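Local coordinates for ribosome inactivating type 1 protein (Iris hollandica, PDB 3MVG) that belongs to the type 1 ribosome-inactivating proteins, a family of single-chain plant proteins, at residues A75-Y83 with T135-T143. Sequence-based numbering, arbitrary orientation.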
ATOM      1  N   ALA A  75       2.844  -9.286  25.840  1.00 10.14           N
ATOM      2  CA  ALA A  75       3.446  -8.597  26.978  1.00 10.32           C
ATOM      3  C   ALA A  75       4.177  -7.375  26.471  1.00 10.08           C
ATOM      4  O   ALA A  75       4.378  -7.220  25.265  1.00 10.33           O
ATOM      5  CB  ALA A  75       4.417  -9.519  27.695  1.00 10.64           C
ATOM      6  N   TYR A  76       4.576  -6.500  27.380  1.00 10.50           N
ATOM      7  CA  TYR A  76       5.494  -5.428  27.011  1.00 10.40           C
ATOM      8  C   TYR A  76       6.404  -5.108  28.181  1.00 11.15           C
ATOM      9  O   TYR A  76       6.049  -5.361  29.337  1.00 11.24           O
ATOM     10  CB  TYR A  76       4.755  -4.166  26.496  1.00 10.71           C
ATOM     11  CG  TYR A  76       4.022  -3.403  27.565  1.00 10.20           C
ATOM     12  CD1 TYR A  76       2.688  -3.678  27.855  1.00 10.69           C
ATOM     13  CD2 TYR A  76       4.669  -2.408  28.302  1.00 10.17           C
ATOM     14  CE1 TYR A  76       2.014  -2.981  28.853  1.00 11.26           C
ATOM     15  CE2 TYR A  76       4.009  -1.714  29.306  1.00 10.81           C
ATOM     16  CZ  TYR A  76       2.684  -2.005  29.579  1.00 11.07           C
ATOM     17  OH  TYR A  76       1.999  -1.343  30.566  1.00 11.89           O
ATOM     18  N   GLN A  77       7.571  -4.548  27.879  1.00 11.40           N
ATOM     19  CA  GLN A  77       8.482  -4.042  28.902  1.00 11.76           C
ATOM     20  C   GLN A  77       8.521  -2.523  28.887  1.00 11.40           C
ATOM     21  O   GLN A  77       8.572  -1.904  27.816  1.00 11.32           O
ATOM     22  CB  GLN A  77       9.889  -4.577  28.677  1.00 12.39           C
ATOM     23  CG  GLN A  77      10.850  -4.263  29.828  1.00 14.71           C
ATOM     24  CD  GLN A  77      12.279  -4.638  29.525  1.00 18.52           C
ATOM     25  OE1 GLN A  77      12.967  -5.217  30.369  0.80 21.40           O
ATOM     26  NE2 GLN A  77      12.739  -4.310  28.328  1.00 19.94           N
ATOM     27  N   ALA A  78       8.496  -1.933  30.080  1.00 11.46           N
ATOM     28  CA  ALA A  78       8.657  -0.492  30.251  1.00 12.35           C
ATOM     29  C   ALA A  78       9.482  -0.257  31.496  1.00 13.15           C
ATOM     30  O   ALA A  78       9.167  -0.792  32.555  1.00 12.55           O
ATOM     31  CB  ALA A  78       7.307   0.180  30.391  1.00 12.96           C
ATOM     32  N   GLN A  79      10.540   0.540  31.361  1.00 14.08           N
ATOM     33  CA  GLN A  79      11.421   0.901  32.483  1.00 15.35           C
ATOM     34  C   GLN A  79      11.812  -0.317  33.324  1.00 15.80           C
ATOM     35  O   GLN A  79      11.616  -0.345  34.543  1.00 16.52           O
ATOM     36  CB  GLN A  79      10.786   1.992  33.349  1.00 15.83           C
ATOM     37  CG  GLN A  79      10.552   3.302  32.609  1.00 17.02           C
ATOM     38  CD  GLN A  79      10.249   4.454  33.543  1.00 18.38           C
ATOM     39  OE1 GLN A  79      11.036   4.759  34.445  1.00 21.14           O
ATOM     40  NE2 GLN A  79       9.124   5.111  33.333  1.00 17.74           N
ATOM     41  N   ASN A  80      12.343  -1.329  32.647  1.00 16.47           N
ATOM     42  CA  ASN A  80      12.896  -2.525  33.294  1.00 17.13           C
ATOM     43  C   ASN A  80      11.903  -3.371  34.111  1.00 16.59           C
ATOM     44  O   ASN A  80      12.288  -4.047  35.074  1.00 17.18           O
ATOM     45  CB  ASN A  80      14.127  -2.160  34.141  1.00 17.81           C
ATOM     46  CG  ASN A  80      15.111  -3.306  34.265  0.80 19.54           C
ATOM     47  OD1 ASN A  80      15.262  -4.116  33.349  0.80 22.79           O
ATOM     48  ND2 ASN A  80      15.783  -3.383  35.404  0.80 22.41           N
ATOM     49  N   ARG A  81      10.631  -3.326  33.728  1.00 14.77           N
ATOM     50  CA  ARG A  81       9.634  -4.264  34.236  1.00 13.74           C
ATOM     51  C   ARG A  81       8.755  -4.741  33.088  1.00 13.07           C
ATOM     52  O   ARG A  81       8.378  -3.945  32.216  1.00 12.50           O
ATOM     53  CB  ARG A  81       8.770  -3.643  35.342  1.00 14.06           C
ATOM     54  CG  ARG A  81       7.961  -4.700  36.089  1.00 14.73           C
ATOM     55  CD  ARG A  81       7.102  -4.123  37.189  1.00 14.97           C
ATOM     56  NE  ARG A  81       6.602  -5.208  38.030  1.00 16.25           N
ATOM     57  CZ  ARG A  81       5.651  -5.089  38.951  1.00 15.47           C
ATOM     58  NH1 ARG A  81       5.050  -3.924  39.176  1.00 16.73           N
ATOM     59  NH2 ARG A  81       5.290  -6.163  39.642  1.00 17.00           N
ATOM     60  N   PHE A  82       8.448  -6.035  33.085  1.00 12.31           N
ATOM     61  CA  PHE A  82       7.499  -6.590  32.125  1.00 11.93           C
ATOM     62  C   PHE A  82       6.073  -6.560  32.667  1.00 11.59           C
ATOM     63  O   PHE A  82       5.832  -6.683  33.885  1.00 11.92           O
ATOM     64  CB  PHE A  82       7.891  -8.012  31.709  1.00 12.06           C
ATOM     65  CG  PHE A  82       8.986  -8.066  30.679  1.00 11.57           C
ATOM     66  CD1 PHE A  82      10.327  -8.051  31.064  1.00 12.93           C
ATOM     67  CD2 PHE A  82       8.681  -8.165  29.317  1.00 12.39           C
ATOM     68  CE1 PHE A  82      11.347  -8.115  30.111  1.00 13.41           C
ATOM     69  CE2 PHE A  82       9.703  -8.231  28.364  1.00 12.49           C
ATOM     70  CZ  PHE A  82      11.030  -8.209  28.760  1.00 13.67           C
ATOM     71  N   TYR A  83       5.142  -6.388  31.733  1.00 11.27           N
ATOM     72  CA  TYR A  83       3.716  -6.316  31.962  1.00 11.03           C
ATOM     73  C   TYR A  83       3.088  -7.357  31.063  1.00 11.33           C
ATOM     74  O   TYR A  83       3.269  -7.338  29.842  1.00 11.06           O
ATOM     75  CB  TYR A  83       3.214  -4.903  31.628  1.00 10.71           C
ATOM     76  CG  TYR A  83       3.802  -3.882  32.575  1.00 10.75           C
ATOM     77  CD1 TYR A  83       5.022  -3.254  32.305  1.00 11.44           C
ATOM     78  CD2 TYR A  83       3.177  -3.607  33.784  1.00 11.29           C
ATOM     79  CE1 TYR A  83       5.584  -2.346  33.212  1.00 12.38           C
ATOM     80  CE2 TYR A  83       3.729  -2.707  34.696  1.00 12.50           C
ATOM     81  CZ  TYR A  83       4.930  -2.083  34.405  1.00 12.62           C
ATOM     82  OH  TYR A  83       5.468  -1.192  35.314  1.00 13.11           O
ATOM     83  N   THR A 135       2.893   6.643  26.868  1.00 11.22           N
ATOM     84  CA  THR A 135       1.921   6.264  27.887  1.00 11.42           C
ATOM     85  C   THR A 135       2.329   4.964  28.566  1.00 11.13           C
ATOM     86  O   THR A 135       2.358   4.884  29.799  1.00 11.75           O
ATOM     87  CB  THR A 135       0.511   6.164  27.292  1.00 11.44           C
ATOM     88  OG1 THR A 135       0.140   7.440  26.758  1.00 13.10           O
ATOM     89  CG2 THR A 135      -0.505   5.773  28.354  1.00 12.74           C
ATOM     90  N   LEU A 136       2.694   3.955  27.781  1.00 11.09           N
ATOM     91  CA  LEU A 136       3.154   2.707  28.353  1.00 11.50           C
ATOM     92  C   LEU A 136       4.487   2.887  29.064  1.00 11.54           C
ATOM     93  O   LEU A 136       4.725   2.275  30.106  1.00 12.18           O
ATOM     94  CB  LEU A 136       3.258   1.619  27.287  1.00 11.25           C
ATOM     95  CG  LEU A 136       1.929   1.168  26.663  1.00 11.43           C
ATOM     96  CD1 LEU A 136       2.158  -0.073  25.822  1.00 12.54           C
ATOM     97  CD2 LEU A 136       0.845   0.893  27.719  1.00 11.24           C
ATOM     98  N   HIS A 137       5.354   3.749  28.531  1.00 11.87           N
ATOM     99  CA  HIS A 137       6.641   4.000  29.179  1.00 12.19           C
ATOM    100  C   HIS A 137       6.457   4.498  30.611  1.00 12.47           C
ATOM    101  O   HIS A 137       7.175   4.071  31.517  1.00 13.07           O
ATOM    102  CB  HIS A 137       7.475   5.005  28.386  1.00 12.56           C
ATOM    103  CG  HIS A 137       8.854   5.189  28.933  1.00 12.76           C
ATOM    104  ND1 HIS A 137       9.159   6.155  29.867  1.00 15.11           N
ATOM    105  CD2 HIS A 137      10.000   4.502  28.710  1.00 13.88           C
ATOM    106  CE1 HIS A 137      10.442   6.072  30.175  1.00 14.62           C
ATOM    107  NE2 HIS A 137      10.974   5.077  29.488  1.00 15.68           N
ATOM    108  N   ASN A 138       5.484   5.382  30.799  1.00 12.61           N
ATOM    109  CA  ASN A 138       5.286   6.069  32.071  1.00 14.12           C
ATOM    110  C   ASN A 138       4.314   5.405  33.035  1.00 13.66           C
ATOM    111  O   ASN A 138       4.352   5.694  34.230  1.00 14.91           O
ATOM    112  CB  ASN A 138       4.863   7.513  31.809  1.00 14.67           C
ATOM    113  CG  ASN A 138       5.925   8.303  31.071  1.00 17.25           C
ATOM    114  OD1 ASN A 138       7.115   7.984  31.134  1.00 19.76           O
ATOM    115  ND2 ASN A 138       5.498   9.339  30.359  0.70 18.93           N
ATOM    116  N   TRP A 139       3.446   4.528  32.539  1.00 13.10           N
ATOM    117  CA  TRP A 139       2.411   3.925  33.389  1.00 12.72           C
ATOM    118  C   TRP A 139       2.971   2.894  34.354  1.00 12.92           C
ATOM    119  O   TRP A 139       3.852   2.107  34.011  1.00 12.73           O
ATOM    120  CB  TRP A 139       1.314   3.289  32.529  1.00 12.28           C
ATOM    121  CG  TRP A 139       0.139   2.712  33.308  1.00 11.28           C
ATOM    122  CD1 TRP A 139      -1.007   3.364  33.661  1.00 11.50           C
ATOM    123  CD2 TRP A 139       0.011   1.373  33.806  1.00 11.52           C
ATOM    124  NE1 TRP A 139      -1.848   2.511  34.343  1.00 11.08           N
ATOM    125  CE2 TRP A 139      -1.249   1.284  34.441  1.00 11.25           C
ATOM    126  CE3 TRP A 139       0.823   0.228  33.749  1.00 11.36           C
ATOM    127  CZ2 TRP A 139      -1.707   0.101  35.023  1.00 11.40           C
ATOM    128  CZ3 TRP A 139       0.363  -0.947  34.318  1.00 11.76           C
ATOM    129  CH2 TRP A 139      -0.888  -0.999  34.956  1.00 11.86           C
ATOM    130  N   SER A 140       2.451   2.912  35.576  1.00 13.56           N
ATOM    131  CA  SER A 140       2.714   1.830  36.509  1.00 14.53           C
ATOM    132  C   SER A 140       1.496   1.581  37.385  1.00 13.93           C
ATOM    133  O   SER A 140       0.745   2.507  37.694  1.00 13.49           O
ATOM    134  CB  SER A 140       3.951   2.118  37.364  1.00 15.53           C
ATOM    135  OG  SER A 140       3.761   3.286  38.127  1.00 17.72           O
ATOM    136  N   PRO A 141       1.288   0.318  37.777  1.00 14.01           N
ATOM    137  CA  PRO A 141       0.214   0.052  38.722  1.00 13.98           C
ATOM    138  C   PRO A 141       0.550   0.733  40.058  1.00 13.94           C
ATOM    139  O   PRO A 141       1.725   0.922  40.362  1.00 13.91           O
ATOM    140  CB  PRO A 141       0.229  -1.475  38.849  1.00 14.59           C
ATOM    141  CG  PRO A 141       1.594  -1.884  38.494  1.00 14.84           C
ATOM    142  CD  PRO A 141       2.094  -0.883  37.494  1.00 14.31           C
ATOM    143  N   PRO A 142      -0.473   1.083  40.854  1.00 14.15           N
ATOM    144  CA  PRO A 142      -1.860   0.694  40.695  1.00 14.52           C
ATOM    145  C   PRO A 142      -2.763   1.718  40.018  1.00 14.67           C
ATOM    146  O   PRO A 142      -3.975   1.677  40.228  1.00 14.79           O
ATOM    147  CB  PRO A 142      -2.303   0.492  42.141  1.00 14.99           C
ATOM    148  CG  PRO A 142      -1.564   1.553  42.872  1.00 15.43           C
ATOM    149  CD  PRO A 142      -0.242   1.716  42.171  1.00 14.88           C
ATOM    150  N   THR A 143      -2.220   2.612  39.188  1.00 14.65           N
ATOM    151  CA  THR A 143      -3.141   3.481  38.460  1.00 14.84           C
ATOM    152  C   THR A 143      -4.043   2.633  37.559  1.00 14.11           C
ATOM    153  O   THR A 143      -3.677   1.508  37.153  1.00 13.56           O
ATOM    154  CB  THR A 143      -2.505   4.775  37.817  1.00 17.39           C
ATOM    155  OG1 THR A 143      -2.810   4.912  36.422  1.00 18.31           O
ATOM    156  CG2 THR A 143      -1.044   4.907  38.098  1.00 12.24           C
TER
HETATM  157  O   HOH W   1       3.726   0.412  31.766  1.00 12.25           O
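Ala78 and His137 bring the two backbones within 5.0 Å, CA to CA, where a beta hairpin meets the C-terminal end of helix 126-138. The hairpin belongs to the mixed sheet of the ribosome-inactivating protein fold. A type I' turn from Ala78 to Arg81 joins its strands, and Trp139 is the first residue to leave the helix.

Tyr76 lies between Tyr83 CB on one ring face and Leu136 on the other. Leu136 CD1 stands 4.0 Å from the Tyr76 ring centroid, almost on the ring normal. With chi1 at 71°, Tyr76 CG sits between its backbone N and carbonyl carbon, and the ring reaches Leu136. The hydroxyl, Tyr76 OH, donates to a water, which in turn donates to Leu136 O and Trp139 O.

Trp139 turns an edge toward the face of Tyr83, an offset edge-to-face pair with planes at 67°. Pro141 CD meets the Tyr83 ring edge at CE2, 3.7 Å away. Trp139 NE1 is hydrogen-bonded to Val144 O.

At the turn, Gln79 CG sits over one face of the His137 ring. His137 ND1 donates to Asn138 OD1, a bond that probably helps fix the ring's rotation. Gln79 NE2 donates to His137 O at 2.9 Å, from above the carbonyl plane.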